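Local coordinates for protein sulfotransferase (Mycobacterium tuberculosis, PDB 2ZQ5) that probably transfers a sulfonate group from the cosubstrate PAPS to an acceptor molecule, as members of the sulfotransferase family do, at residues P93-G98 with W228-P233; L250-H255 with Q311-D316; T97-T102 with S234-L239; R211-L216 with A244-A249. All blocks are in the same frame, centred on the assembly; numbering follows the deposited sequence.

Interaction 1. Residues P93-G98 with W228-P233; sequences PIFVTG and WVLKNP
Phe95 and Leu230 sit side by side on neighbouring parallel strands and form the densely packed part of this contact. As bridge partners they leave the sheet on one face, and matching first torsions (chi1 -77° and -57°) keep them alongside. Leu230 CD2 lies over one face of the Phe95 ring, 3.9 Å from its centroid, as a CH-pi contact. His235, Tyr246 and His212 pack on the same side of the sheet. Between strands 94-97 and 228-231 the backbone bonds run from Ile94 N to Trp228 O (2.9 Å), Leu230 N to Ile94 O (2.8 Å) and Val96 N to Leu230 O (2.8 Å). The other face, with Ile94, Val229 and Val96, lies against helix 104-111. There Val96 CB meets Lys231 CG at 3.7 Å. The Lys231 chain then bends away, and its NZ pairs with Glu173 and also bonds to Thr104 and Thr105.

The contact is looser at the C-terminal end. The bond from Asn232 N to Val96 O is longer, 3.2 Å. Beyond it, Thr97 OG1 donates to Asn232 O (2.8 Å). Pro233, partly exposed, comes no nearer to Gly98 than 4.3 Å, from its CA to Gly98 O. These are adjacent inner strands of the parallel sheet of the sulfotransferase fold. Strand 94-97 leads into a loop and helix 104-111, the strand-loop-helix unit typical of the P-loop NTPase clan.

Interaction 2. Residues L250-H255 with Q311-D316; sequences LVVQTH and QFYDVD
Strands 250-255 and 312-316 run parallel, 25° apart in direction, joined by a ladder of five backbone hydrogen bonds that begins with Val251 N to Gln311 O (2.8 Å) and ends with His255 N to Val315 O (2.8 Å). The main polar side-chain link is His255 with Asp314. His255 lies level with Asp316, but its ring reaches back to the earlier aspartate. CG stands beside the backbone N (chi1 -64°), and NE2 donates to Asp314 OD1 over 2.8 Å with an N-H...O angle of 162°. The oxygen lies close to the ring plane, while the histidine meets the carboxylate from above its plane. Asp314 OD2 forms a salt bridge with Arg304. The carboxylate is thus gripped at both oxygens, which probably favours its charged form. Gln253 OE1 lies 3.4 Å from Asp314 OD1. Both are acceptors, and they do not bond.

Further back on this face, Val251 and Phe312 lie alongside each other, with Val251 CB 3.7 Å from Phe312 CD1. On the other face, Val252 CG1 touches Val315 CG2 at 3.6 Å. That Val315 methyl also stands at the edge of the Tyr313 ring, in its plane. The Tyr313 ring leads away from strand 250-255, and its OH bonds to Asp330.

Strand 312-316 is an outermost strand of the sheet. Strand 250-255 separates it from strand 94-97. Helix 282-304 and the start of helix 239-245 cover the Phe312 face, while helix 324-334 covers the Val315 face.

Interaction 3. Residues T97-T102 with S234-L239; sequences TGLVRT and SHLFAL
Thr97, Gly98 and Leu99 meet His235 and Leu236 in a small, buried, mostly apolar contact. It joins the loop that follows strand 94-97 to the short, weakly bonded helix 234-237, and buries 206 Å² in all. Thr97 and Leu236 carry most of it. Leu236 CG is anti to the carbonyl carbon (chi1 -69°), and its branches spread over the start of the loop. CG comes to 3.4 Å from Thr97 OG1. CD2 packs on Thr97 CG2 at 3.8 Å. CD1 reaches Leu99 CD1 at 3.9 Å, and the two leucines cross at about a right angle. His235 joins through its base: its CB lies 3.7 Å from Thr97 CB. That Thr97 carbon also stands near the plane of the His235 ring, at its edge.

The loop is shaped from within. Gly98 takes backbone angles of 147° and 177°, which glycine tolerates readily. A type II turn then runs from Leu99 to Thr102. It is tightened by Thr102 OG1, which donates to Leu99 O over 2.6 Å and also bonds to Thr254. The loop leads to helix 104-111 and corresponds to the P-loop-like segment that in sulfotransferases probably binds the 5'-phosphate of PAPS. Beyond the contact, Leu236 rests on Phe300 and Leu99 on Met265 and Leu297.

The hydroxyl of Thr97 has its polar partner in the backbone O of Asn232, and the nearest atom of Leu236 to it is a carbon, CG. The fit of loop to helix therefore rests on shape and burial, with the directional bonds made inside the loop or to residues beside it.

Interaction 4. Residues R211-L216 with A244-A249; sequences RHRRNL and ATYPDA
The ring of Tyr246 points its hydroxyl into helix 206-219, where His212, Arg213 and Leu216 receive it. His212 and Tyr246 meet rim to rim with their planes at 85°, neither ring over the face of the other. Tyr246 OH lies in the plane of the imidazole, at its edge, 2.7 Å from His212 ND1. This is a hydrogen bond in which either group could be the donor. With CG anti to the backbone N (chi1 175°) the His212 ring stands off the helix toward Tyr246, and chi2 (-85°) presents ND1. The same oxygen is pressed by carbon: Arg213 CA lies 3.0 Å from Tyr246 OH and Arg213 CB 3.2 Å, and Leu216 CD1 lies 3.4 Å from it. So the buried hydroxyl has a polar partner on one side chain and carbon contacts from two other residues.

Arg213 runs extended past the tyrosine, its CG 3.8 Å from Tyr246 CE1. It slides by Thr245 in the opposite direction, with Arg213 CD 3.6 Å from Thr245 CG2. That threonine methyl also lies above one face of the Tyr246 ring, toward its rim. At the partly exposed end, a water accepts from Arg213 NE (3.0 Å) and donates to Thr245 O (3.0 Å).

Tyr246 is the first residue to leave helix 239-245 and opens a type I turn to Ala249, ahead of strand 250-255. Its ring also meets Phe95 of the sheet. The contact thus ties helix 206-219 to helix 239-245, the second of two short helices in the beta-alpha-beta crossover from strand 227-231 to strand 250-255 of the sulfotransferase fold.

Strand 94-97 and the loop after it come first in the chain and open interactions 1 and 3, which share Thr97 and Gly98. The chain returns about 130 residues later, at 228-233 and then 234-239, to close these long loops. Interaction 4 opens at 211-216, inside both loops, and closes at 244-249, after both have closed. It therefore crosses them. Interaction 2 follows in series, closing the loop from 250-255 to 311-316. Interactions 1 and 2 belong to one sheet, since strands 94-97 and 250-255 are neighbours. Interaction 3 adds the loop and short helix at the strand ends, and interaction 4 the helices beside the sheet.

Interaction 1. Residues P93-G98 with W228-P233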
# COMPACT_ATOMS: atom_id res chain seq x y z
N PRO A 93 -13.43 -10.98 -0.11
CA PRO A 93 -12.95 -9.59 -0.13
C PRO A 93 -12.50 -9.23 -1.54
O PRO A 93 -12.13 -10.11 -2.33
CB PRO A 93 -11.77 -9.62 0.84
CG PRO A 93 -11.24 -11.03 0.67
CD PRO A 93 -12.52 -11.84 0.67
N ILE A 94 -12.56 -7.94 -1.87
CA ILE A 94 -12.12 -7.46 -3.17
C ILE A 94 -10.76 -6.80 -3.03
O ILE A 94 -10.55 -5.95 -2.16
CB ILE A 94 -13.11 -6.43 -3.76
CG1 ILE A 94 -14.45 -7.10 -4.06
CG2 ILE A 94 -12.53 -5.82 -5.03
CD1 ILE A 94 -15.52 -6.15 -4.55
N PHE A 95 -9.83 -7.21 -3.89
CA PHE A 95 -8.48 -6.65 -3.91
C PHE A 95 -8.22 -5.97 -5.24
O PHE A 95 -8.34 -6.59 -6.30
CB PHE A 95 -7.45 -7.77 -3.71
CG PHE A 95 -7.32 -8.24 -2.29
CD1 PHE A 95 -6.33 -7.74 -1.47
CD2 PHE A 95 -8.20 -9.20 -1.78
CE1 PHE A 95 -6.20 -8.18 -0.15
CE2 PHE A 95 -8.08 -9.64 -0.46
CZ PHE A 95 -7.08 -9.13 0.35
N VAL A 96 -7.88 -4.69 -5.19
CA VAL A 96 -7.56 -3.93 -6.39
C VAL A 96 -6.05 -3.78 -6.44
O VAL A 96 -5.40 -3.51 -5.43
CB VAL A 96 -8.19 -2.52 -6.36
CG1 VAL A 96 -7.77 -1.73 -7.60
CG2 VAL A 96 -9.70 -2.62 -6.28
N THR A 97 -5.47 -3.95 -7.63
CA THR A 97 -4.04 -3.78 -7.75
C THR A 97 -3.69 -3.34 -9.17
O THR A 97 -4.52 -3.38 -10.07
CB THR A 97 -3.27 -5.08 -7.36
OG1 THR A 97 -1.88 -4.78 -7.20
CG2 THR A 97 -3.44 -6.16 -8.42
N GLY A 98 -2.45 -2.90 -9.33
CA GLY A 98 -1.97 -2.41 -10.61
C GLY A 98 -0.97 -1.31 -10.32
O GLY A 98 -0.76 -0.95 -9.16
N TRP A 228 -14.78 -6.49 2.66
CA TRP A 228 -13.59 -5.66 2.62
C TRP A 228 -13.17 -5.35 1.19
O TRP A 228 -13.31 -6.19 0.29
CB TRP A 228 -12.43 -6.36 3.33
CG TRP A 228 -12.32 -6.05 4.79
CD1 TRP A 228 -12.79 -6.79 5.83
CD2 TRP A 228 -11.69 -4.90 5.36
NE1 TRP A 228 -12.48 -6.18 7.03
CE2 TRP A 228 -11.81 -5.01 6.77
CE3 TRP A 228 -11.03 -3.78 4.83
CZ2 TRP A 228 -11.29 -4.05 7.64
CZ3 TRP A 228 -10.52 -2.82 5.70
CH2 TRP A 228 -10.65 -2.97 7.09
N VAL A 229 -12.67 -4.14 0.99
CA VAL A 229 -12.17 -3.69 -0.30
C VAL A 229 -10.77 -3.16 -0.00
O VAL A 229 -10.60 -2.27 0.83
CB VAL A 229 -13.02 -2.56 -0.89
CG1 VAL A 229 -12.42 -2.10 -2.21
CG2 VAL A 229 -14.46 -3.03 -1.10
N LEU A 230 -9.77 -3.73 -0.68
CA LEU A 230 -8.38 -3.35 -0.49
C LEU A 230 -7.74 -2.91 -1.79
O LEU A 230 -8.22 -3.25 -2.87
CB LEU A 230 -7.57 -4.54 0.04
CG LEU A 230 -7.94 -5.28 1.33
CD1 LEU A 230 -8.12 -4.28 2.46
CD2 LEU A 230 -9.21 -6.11 1.14
N LYS A 231 -6.66 -2.14 -1.69
CA LYS A 231 -5.92 -1.72 -2.87
C LYS A 231 -4.46 -1.52 -2.50
O LYS A 231 -4.15 -0.88 -1.49
CB LYS A 231 -6.49 -0.42 -3.46
CG LYS A 231 -5.90 -0.07 -4.84
CD LYS A 231 -4.72 0.88 -4.76
CE LYS A 231 -5.19 2.32 -4.58
NZ LYS A 231 -4.12 3.31 -4.88
N ASN A 232 -3.56 -2.08 -3.30
CA ASN A 232 -2.13 -1.95 -3.03
C ASN A 232 -1.29 -2.57 -4.13
O ASN A 232 -1.67 -3.59 -4.71
CB ASN A 232 -1.79 -2.63 -1.71
CG ASN A 232 -0.48 -2.15 -1.13
OD1 ASN A 232 -0.26 -0.94 -0.98
ND2 ASN A 232 0.41 -3.08 -0.80
N PRO A 233 -0.13 -1.97 -4.44
CA PRO A 233 0.74 -2.52 -5.48
C PRO A 233 1.32 -3.90 -5.12
O PRO A 233 1.63 -4.68 -6.01
CB PRO A 233 1.84 -1.47 -5.60
CG PRO A 233 1.11 -0.20 -5.31
CD PRO A 233 0.26 -0.58 -4.11

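Interaction 2. Residues L250-H255 with Q311-D316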
# COMPACT_ATOMS: atom_id res chain seq x y z
N LEU A 250 -11.57 -11.78 -4.57
CA LEU A 250 -11.99 -11.28 -5.87
C LEU A 250 -10.93 -10.24 -6.20
O LEU A 250 -10.82 -9.22 -5.52
CB LEU A 250 -13.37 -10.64 -5.78
CG LEU A 250 -14.46 -11.56 -5.20
CD1 LEU A 250 -15.77 -10.80 -5.10
CD2 LEU A 250 -14.61 -12.79 -6.09
N VAL A 251 -10.14 -10.51 -7.23
CA VAL A 251 -9.04 -9.62 -7.60
C VAL A 251 -9.28 -8.85 -8.89
O VAL A 251 -9.61 -9.44 -9.92
CB VAL A 251 -7.74 -10.43 -7.73
CG1 VAL A 251 -6.57 -9.50 -7.98
CG2 VAL A 251 -7.51 -11.26 -6.48
N VAL A 252 -9.11 -7.53 -8.82
CA VAL A 252 -9.29 -6.66 -9.97
C VAL A 252 -7.96 -5.97 -10.29
O VAL A 252 -7.38 -5.30 -9.44
CB VAL A 252 -10.33 -5.55 -9.70
CG1 VAL A 252 -10.50 -4.67 -10.93
CG2 VAL A 252 -11.66 -6.17 -9.30
N GLN A 253 -7.49 -6.15 -11.52
CA GLN A 253 -6.24 -5.53 -11.95
C GLN A 253 -6.50 -4.46 -12.99
O GLN A 253 -7.22 -4.69 -13.97
CB GLN A 253 -5.29 -6.58 -12.54
CG GLN A 253 -3.98 -5.98 -13.05
CD GLN A 253 -3.07 -7.02 -13.67
OE1 GLN A 253 -3.53 -7.98 -14.28
NE2 GLN A 253 -1.76 -6.81 -13.53
N THR A 254 -5.91 -3.29 -12.79
CA THR A 254 -6.07 -2.19 -13.73
C THR A 254 -4.94 -2.28 -14.76
O THR A 254 -3.86 -2.78 -14.46
CB THR A 254 -6.01 -0.83 -13.03
OG1 THR A 254 -4.82 -0.74 -12.24
CG2 THR A 254 -7.23 -0.64 -12.14
N HIS A 255 -5.21 -1.79 -15.96
CA HIS A 255 -4.23 -1.84 -17.04
C HIS A 255 -4.13 -0.54 -17.80
O HIS A 255 -5.13 0.15 -18.02
CB HIS A 255 -4.59 -2.95 -18.03
CG HIS A 255 -4.55 -4.32 -17.45
ND1 HIS A 255 -3.39 -5.05 -17.32
CD2 HIS A 255 -5.54 -5.11 -16.94
CE1 HIS A 255 -3.65 -6.22 -16.78
NE2 HIS A 255 -4.95 -6.28 -16.54
N GLN A 311 -12.37 -15.57 -10.39
CA GLN A 311 -12.03 -14.67 -9.29
C GLN A 311 -11.17 -13.48 -9.71
O GLN A 311 -10.67 -12.75 -8.86
CB GLN A 311 -11.31 -15.45 -8.19
CG GLN A 311 -12.20 -16.45 -7.47
CD GLN A 311 -11.46 -17.27 -6.43
OE1 GLN A 311 -10.96 -16.73 -5.42
NE2 GLN A 311 -11.37 -18.57 -6.66
N PHE A 312 -11.02 -13.28 -11.01
CA PHE A 312 -10.20 -12.18 -11.52
C PHE A 312 -10.93 -11.35 -12.56
O PHE A 312 -11.76 -11.86 -13.31
CB PHE A 312 -8.91 -12.73 -12.15
CG PHE A 312 -7.99 -13.36 -11.16
CD1 PHE A 312 -6.93 -12.64 -10.62
CD2 PHE A 312 -8.19 -14.67 -10.73
CE1 PHE A 312 -6.09 -13.21 -9.66
CE2 PHE A 312 -7.37 -15.25 -9.78
CZ PHE A 312 -6.31 -14.52 -9.24
N TYR A 313 -10.61 -10.06 -12.59
CA TYR A 313 -11.22 -9.14 -13.55
C TYR A 313 -10.16 -8.12 -13.96
O TYR A 313 -9.43 -7.60 -13.12
CB TYR A 313 -12.40 -8.40 -12.91
CG TYR A 313 -13.23 -7.60 -13.90
CD1 TYR A 313 -14.36 -8.15 -14.50
CD2 TYR A 313 -12.86 -6.31 -14.26
CE1 TYR A 313 -15.11 -7.42 -15.42
CE2 TYR A 313 -13.60 -5.57 -15.19
CZ TYR A 313 -14.72 -6.14 -15.76
OH TYR A 313 -15.45 -5.41 -16.68
N ASP A 314 -10.08 -7.85 -15.26
CA ASP A 314 -9.13 -6.88 -15.80
C ASP A 314 -9.87 -5.63 -16.24
O ASP A 314 -10.83 -5.71 -17.00
CB ASP A 314 -8.38 -7.47 -16.99
CG ASP A 314 -7.51 -8.64 -16.61
OD1 ASP A 314 -6.52 -8.44 -15.88
OD2 ASP A 314 -7.83 -9.78 -17.03
N VAL A 315 -9.41 -4.48 -15.76
CA VAL A 315 -10.01 -3.20 -16.10
C VAL A 315 -9.04 -2.35 -16.90
O VAL A 315 -7.89 -2.19 -16.50
CB VAL A 315 -10.41 -2.41 -14.84
CG1 VAL A 315 -10.91 -1.02 -15.23
CG2 VAL A 315 -11.48 -3.15 -14.06
N ASP A 316 -9.49 -1.82 -18.03
CA ASP A 316 -8.64 -0.96 -18.84
C ASP A 316 -8.87 0.48 -18.43
O ASP A 316 -10.02 0.91 -18.27
CB ASP A 316 -8.96 -1.13 -20.33
CG ASP A 316 -8.46 -2.45 -20.88
OD1 ASP A 316 -7.24 -2.72 -20.78
OD2 ASP A 316 -9.28 -3.22 -21.43

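Interaction 3. Residues T97-T102 with S234-L239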
# COMPACT_ATOMS: atom_id res chain seq x y z
N THR A 97 -5.47 -3.95 -7.63
CA THR A 97 -4.04 -3.78 -7.75
C THR A 97 -3.69 -3.34 -9.17
O THR A 97 -4.52 -3.38 -10.07
CB THR A 97 -3.27 -5.08 -7.36
OG1 THR A 97 -1.88 -4.78 -7.20
CG2 THR A 97 -3.44 -6.16 -8.42
N GLY A 98 -2.45 -2.90 -9.33
CA GLY A 98 -1.97 -2.41 -10.61
C GLY A 98 -0.97 -1.31 -10.32
O GLY A 98 -0.76 -0.95 -9.16
N LEU A 99 -0.36 -0.76 -11.36
CA LEU A 99 0.62 0.31 -11.19
C LEU A 99 -0.04 1.62 -10.84
O LEU A 99 -1.23 1.82 -11.06
CB LEU A 99 1.43 0.51 -12.47
CG LEU A 99 2.65 -0.38 -12.72
CD1 LEU A 99 2.30 -1.85 -12.56
CD2 LEU A 99 3.18 -0.09 -14.12
N VAL A 100 0.74 2.54 -10.28
CA VAL A 100 0.22 3.85 -9.96
C VAL A 100 -0.05 4.46 -11.34
O VAL A 100 0.60 4.09 -12.32
CB VAL A 100 1.24 4.70 -9.19
CG1 VAL A 100 2.49 4.90 -10.02
CG2 VAL A 100 0.63 6.04 -8.81
N ARG A 101 -1.02 5.36 -11.41
CA ARG A 101 -1.40 6.03 -12.66
C ARG A 101 -2.20 5.14 -13.61
O ARG A 101 -2.28 5.42 -14.81
CB ARG A 101 -0.15 6.55 -13.40
CG ARG A 101 0.75 7.46 -12.58
CD ARG A 101 0.02 8.70 -12.08
NE ARG A 101 0.94 9.60 -11.38
CZ ARG A 101 0.56 10.63 -10.63
NH1 ARG A 101 -0.73 10.90 -10.47
NH2 ARG A 101 1.47 11.39 -10.04
N THR A 102 -2.80 4.07 -13.10
CA THR A 102 -3.61 3.18 -13.94
C THR A 102 -5.07 3.13 -13.49
O THR A 102 -5.86 2.34 -14.02
CB THR A 102 -3.07 1.73 -13.97
OG1 THR A 102 -3.14 1.15 -12.66
CG2 THR A 102 -1.63 1.72 -14.44
N SER A 234 1.46 -4.21 -3.83
CA SER A 234 2.04 -5.49 -3.43
C SER A 234 1.28 -6.71 -3.92
O SER A 234 1.87 -7.78 -4.12
CB SER A 234 2.16 -5.58 -1.90
OG SER A 234 0.88 -5.75 -1.31
N HIS A 235 -0.01 -6.56 -4.14
CA HIS A 235 -0.83 -7.68 -4.58
C HIS A 235 -0.37 -8.26 -5.92
O HIS A 235 -0.65 -9.41 -6.23
CB HIS A 235 -2.29 -7.24 -4.58
CG HIS A 235 -2.75 -6.78 -3.23
ND1 HIS A 235 -3.58 -5.70 -3.04
CD2 HIS A 235 -2.41 -7.22 -1.99
CE1 HIS A 235 -3.73 -5.49 -1.74
NE2 HIS A 235 -3.03 -6.40 -1.09
N LEU A 236 0.38 -7.47 -6.68
CA LEU A 236 0.92 -7.94 -7.96
C LEU A 236 2.03 -8.95 -7.70
O LEU A 236 2.16 -9.95 -8.42
CB LEU A 236 1.53 -6.78 -8.75
CG LEU A 236 0.59 -5.72 -9.33
CD1 LEU A 236 1.41 -4.57 -9.88
CD2 LEU A 236 -0.27 -6.34 -10.42
N PHE A 237 2.82 -8.67 -6.67
CA PHE A 237 3.97 -9.49 -6.29
C PHE A 237 3.68 -10.66 -5.36
O PHE A 237 4.44 -11.63 -5.32
CB PHE A 237 5.01 -8.61 -5.56
CG PHE A 237 5.51 -7.43 -6.36
CD1 PHE A 237 6.73 -7.50 -7.02
CD2 PHE A 237 4.77 -6.25 -6.43
CE1 PHE A 237 7.21 -6.40 -7.73
CE2 PHE A 237 5.24 -5.15 -7.14
CZ PHE A 237 6.47 -5.23 -7.79
N ALA A 238 2.58 -10.56 -4.62
CA ALA A 238 2.25 -11.57 -3.62
C ALA A 238 0.91 -12.26 -3.80
O ALA A 238 0.25 -12.60 -2.82
CB ALA A 238 2.31 -10.94 -2.24
N LEU A 239 0.53 -12.50 -5.05
CA LEU A 239 -0.75 -13.14 -5.30
C LEU A 239 -0.89 -14.51 -4.63
O LEU A 239 -1.96 -14.83 -4.12
CB LEU A 239 -1.00 -13.27 -6.80
CG LEU A 239 -2.37 -13.86 -7.16
CD1 LEU A 239 -3.49 -13.02 -6.57
CD2 LEU A 239 -2.49 -13.94 -8.67

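Interaction 4. Residues R211-L216 with A244-A249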
# COMPACT_ATOMS: atom_id res chain seq x y z
N ARG A 211 -0.84 -11.61 8.73
CA ARG A 211 -0.91 -10.51 9.69
C ARG A 211 -1.88 -9.44 9.15
O ARG A 211 -2.65 -8.84 9.90
CB ARG A 211 0.47 -9.90 9.92
CG ARG A 211 0.49 -8.92 11.08
CD ARG A 211 1.79 -8.15 11.17
NE ARG A 211 1.73 -7.18 12.26
CZ ARG A 211 1.96 -7.48 13.54
NH1 ARG A 211 2.29 -8.71 13.89
NH2 ARG A 211 1.82 -6.54 14.47
N HIS A 212 -1.83 -9.22 7.84
CA HIS A 212 -2.71 -8.27 7.17
C HIS A 212 -4.16 -8.65 7.50
O HIS A 212 -4.97 -7.81 7.88
CB HIS A 212 -2.42 -8.34 5.66
CG HIS A 212 -3.32 -7.50 4.80
ND1 HIS A 212 -4.55 -7.94 4.35
CD2 HIS A 212 -3.12 -6.29 4.23
CE1 HIS A 212 -5.06 -7.04 3.53
NE2 HIS A 212 -4.22 -6.03 3.44
N ARG A 213 -4.47 -9.94 7.39
CA ARG A 213 -5.81 -10.44 7.68
C ARG A 213 -6.20 -10.23 9.15
O ARG A 213 -7.34 -9.85 9.44
CB ARG A 213 -5.91 -11.92 7.31
CG ARG A 213 -7.27 -12.53 7.59
CD ARG A 213 -7.40 -13.89 6.93
NE ARG A 213 -8.64 -14.56 7.33
CZ ARG A 213 -8.84 -15.09 8.53
NH1 ARG A 213 -7.88 -15.05 9.44
NH2 ARG A 213 -10.00 -15.68 8.82
N ARG A 214 -5.27 -10.48 10.07
CA ARG A 214 -5.55 -10.27 11.49
C ARG A 214 -5.90 -8.81 11.72
O ARG A 214 -6.74 -8.49 12.56
CB ARG A 214 -4.34 -10.66 12.34
CG ARG A 214 -4.03 -12.15 12.38
CD ARG A 214 -2.99 -12.44 13.46
NE ARG A 214 -3.44 -11.98 14.77
CZ ARG A 214 -2.71 -12.02 15.87
NH1 ARG A 214 -1.48 -12.52 15.84
NH2 ARG A 214 -3.21 -11.58 17.02
N ASN A 215 -5.25 -7.91 10.98
CA ASN A 215 -5.54 -6.50 11.13
C ASN A 215 -6.91 -6.15 10.53
O ASN A 215 -7.60 -5.28 11.06
CB ASN A 215 -4.43 -5.64 10.51
CG ASN A 215 -3.35 -5.30 11.52
OD1 ASN A 215 -3.66 -4.82 12.61
ND2 ASN A 215 -2.10 -5.54 11.16
N LEU A 216 -7.31 -6.82 9.45
CA LEU A 216 -8.63 -6.56 8.88
C LEU A 216 -9.70 -7.04 9.87
O LEU A 216 -10.73 -6.41 10.03
CB LEU A 216 -8.81 -7.27 7.53
CG LEU A 216 -7.91 -6.82 6.38
CD1 LEU A 216 -8.49 -7.36 5.07
CD2 LEU A 216 -7.83 -5.30 6.31
N ALA A 244 -3.61 -17.65 -0.58
CA ALA A 244 -3.48 -18.61 0.51
C ALA A 244 -4.20 -18.08 1.75
O ALA A 244 -4.80 -18.84 2.52
CB ALA A 244 -2.00 -18.85 0.83
N THR A 245 -4.14 -16.76 1.94
CA THR A 245 -4.76 -16.10 3.08
C THR A 245 -6.25 -15.83 2.87
O THR A 245 -7.04 -15.89 3.81
CB THR A 245 -4.04 -14.78 3.37
OG1 THR A 245 -2.64 -15.03 3.53
CG2 THR A 245 -4.57 -14.13 4.64
N TYR A 246 -6.61 -15.52 1.63
CA TYR A 246 -7.99 -15.22 1.26
C TYR A 246 -8.33 -16.07 0.03
O TYR A 246 -8.38 -15.56 -1.09
CB TYR A 246 -8.11 -13.74 0.89
CG TYR A 246 -7.61 -12.77 1.95
CD1 TYR A 246 -8.40 -12.42 3.04
CD2 TYR A 246 -6.35 -12.18 1.84
CE1 TYR A 246 -7.97 -11.50 3.99
CE2 TYR A 246 -5.90 -11.25 2.79
CZ TYR A 246 -6.72 -10.91 3.85
OH TYR A 246 -6.30 -9.98 4.78
N PRO A 247 -8.57 -17.37 0.22
CA PRO A 247 -8.89 -18.30 -0.87
C PRO A 247 -10.03 -17.89 -1.81
O PRO A 247 -10.01 -18.24 -2.99
CB PRO A 247 -9.20 -19.60 -0.13
CG PRO A 247 -8.35 -19.50 1.10
CD PRO A 247 -8.56 -18.07 1.52
N ASP A 248 -11.00 -17.17 -1.28
CA ASP A 248 -12.16 -16.73 -2.06
C ASP A 248 -12.07 -15.28 -2.52
O ASP A 248 -13.09 -14.67 -2.87
CB ASP A 248 -13.43 -16.91 -1.22
CG ASP A 248 -13.39 -16.10 0.07
OD1 ASP A 248 -12.34 -15.49 0.37
OD2 ASP A 248 -14.42 -16.08 0.79
N ALA A 249 -10.87 -14.72 -2.54
CA ALA A 249 -10.68 -13.33 -2.95
C ALA A 249 -11.12 -13.02 -4.38
O ALA A 249 -11.06 -13.87 -5.27
CB ALA A 249 -9.22 -12.92 -2.77
O HOH W 1 -9.84 -15.54 4.80